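Beta-galacturonidase (Eisenbergiella tayi, PDB 6NCW) is a glycoside hydrolase family 2 enzyme that acts as a beta-galacturonidase, probably cleaving terminal beta-linked galacturonic acid from its substrates. Local coordinates at residues M293-D296 / L297-K301. Sequence-based numbering, arbitrary orientation.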
loop_
_atom_site.group_PDB
_atom_site.type_symbol
_atom_site.label_atom_id
_atom_site.label_comp_id
_atom_site.label_asym_id
_atom_site.label_seq_id
_atom_site.Cartn_x
_atom_site.Cartn_y
_atom_site.Cartn_z
ATOM N N MET A 293 1.657 -19.074 16.751
ATOM C CA MET A 293 1.489 -20.420 16.209
ATOM C C MET A 293 0.030 -20.758 16.022
ATOM O O MET A 293 -0.380 -21.219 14.956
ATOM C CB MET A 293 2.117 -21.451 17.146
ATOM C CG MET A 293 3.609 -21.387 17.188
ATOM S SD MET A 293 4.264 -22.623 18.336
ATOM C CE MET A 293 6.008 -22.291 18.073
ATOM N N GLN A 294 -0.759 -20.604 17.089
ATOM C CA GLN A 294 -2.163 -20.967 17.022
ATOM C C GLN A 294 -2.905 -20.079 16.033
ATOM O O GLN A 294 -3.808 -20.543 15.325
ATOM C CB GLN A 294 -2.792 -20.894 18.420
ATOM C CG GLN A 294 -4.225 -21.382 18.488
ATOM C CD GLN A 294 -4.412 -22.757 17.862
ATOM O OE1 GLN A 294 -3.461 -23.527 17.733
ATOM N NE2 GLN A 294 -5.643 -23.066 17.467
ATOM N N HIS A 295 -2.523 -18.802 15.946
ATOM C CA HIS A 295 -3.141 -17.925 14.955
ATOM C C HIS A 295 -2.921 -18.457 13.537
ATOM O O HIS A 295 -3.870 -18.552 12.750
ATOM C CB HIS A 295 -2.600 -16.505 15.088
ATOM C CG HIS A 295 -3.406 -15.500 14.339
ATOM N ND1 HIS A 295 -3.036 -15.015 13.103
ATOM C CD2 HIS A 295 -4.599 -14.930 14.627
ATOM C CE1 HIS A 295 -3.949 -14.160 12.677
ATOM N NE2 HIS A 295 -4.918 -14.105 13.573
ATOM N N ASP A 296 -1.678 -18.831 13.203
ATOM C CA ASP A 296 -1.414 -19.510 11.934
ATOM C C ASP A 296 -2.274 -20.766 11.786
ATOM O O ASP A 296 -2.860 -21.009 10.723
ATOM C CB ASP A 296 0.064 -19.887 11.801
ATOM C CG ASP A 296 0.970 -18.694 11.448
ATOM O OD1 ASP A 296 0.491 -17.534 11.377
ATOM O OD2 ASP A 296 2.193 -18.932 11.271
ATOM N N LEU A 297 -2.333 -21.599 12.830
ATOM C CA LEU A 297 -3.057 -22.858 12.697
ATOM C C LEU A 297 -4.536 -22.614 12.425
ATOM O O LEU A 297 -5.150 -23.336 11.629
ATOM C CB LEU A 297 -2.851 -23.730 13.937
ATOM C CG LEU A 297 -1.475 -24.399 13.917
ATOM C CD1 LEU A 297 -1.171 -25.206 15.178
ATOM C CD2 LEU A 297 -1.378 -25.265 12.679
ATOM N N MET A 298 -5.114 -21.573 13.037
ATOM C CA MET A 298 -6.523 -21.270 12.804
ATOM C C MET A 298 -6.770 -20.761 11.387
ATOM O O MET A 298 -7.813 -21.066 10.801
ATOM C CB MET A 298 -7.029 -20.263 13.848
ATOM C CG MET A 298 -7.059 -20.849 15.252
ATOM S SD MET A 298 -7.851 -19.800 16.494
ATOM C CE MET A 298 -6.884 -18.258 16.385
ATOM N N LEU A 299 -5.831 -20.003 10.808
ATOM C CA LEU A 299 -5.979 -19.635 9.410
ATOM C C LEU A 299 -5.879 -20.867 8.524
ATOM O O LEU A 299 -6.706 -21.072 7.627
ATOM C CB LEU A 299 -4.928 -18.594 9.013
ATOM C CG LEU A 299 -5.037 -17.249 9.723
ATOM C CD1 LEU A 299 -3.854 -16.305 9.349
ATOM C CD2 LEU A 299 -6.370 -16.590 9.395
ATOM N N ILE A 300 -4.897 -21.724 8.808
ATOM C CA ILE A 300 -4.690 -22.928 8.009
ATOM C C ILE A 300 -5.908 -23.852 8.090
ATOM O O ILE A 300 -6.351 -24.409 7.075
ATOM C CB ILE A 300 -3.379 -23.605 8.458
ATOM C CG1 ILE A 300 -2.182 -22.711 8.050
ATOM C CG2 ILE A 300 -3.265 -24.998 7.908
ATOM C CD1 ILE A 300 -0.824 -23.163 8.614
ATOM N N LYS A 301 -6.515 -23.975 9.276
ATOM C CA LYS A 301 -7.764 -24.736 9.389
ATOM C C LYS A 301 -8.912 -24.047 8.648
ATOM O O LYS A 301 -9.734 -24.717 8.023
ATOM C CB LYS A 301 -8.127 -24.958 10.866
ATOM C CG LYS A 301 -7.307 -26.050 11.528
ATOM C CD LYS A 301 -7.251 -25.935 13.068
ATOM C CE LYS A 301 -8.626 -25.730 13.710
ATOM N NZ LYS A 301 -8.588 -25.781 15.231
#
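Gln294 and Met298 meet one turn apart on helix 290-302, the helix of a beta-alpha-beta crossover between parallel strands 268-276 and 307-309 of the TIM barrel. With CG anti to the backbone N (chi1 -174°) and a bend at chi2, the Gln294 side chain runs forward along the helix, toward its C-terminal end, and the two side chains cross at about a right angle. NE2 comes within 3.4 Å of Met298 CG; the same nitrogen is hydrogen-bonded to Gln326 of helix 317-326, which helps hold the amide's rotation. Both side chains rest on Pro38 of a second subunit. OE1 of Gln294 lies 3.8 Å from CD1 of Leu297, which packs toward the barrel against Phe319, Leu322 and Ile308. Asp296 belongs to this tight, buried part too, its carboxylate bridging Arg539 and Arg277, while its backbone O accepts Ile300 N at 2.9 Å with an N-H...O angle of 166°. The packing is looser around the partly exposed His295 and Leu299, although the second subunit reaches here as well, its Pro47 touching Leu299. The imidazole and the leucine branch approach each other obliquely, His295 CE1 standing 4.0 Å from Leu299 CD1.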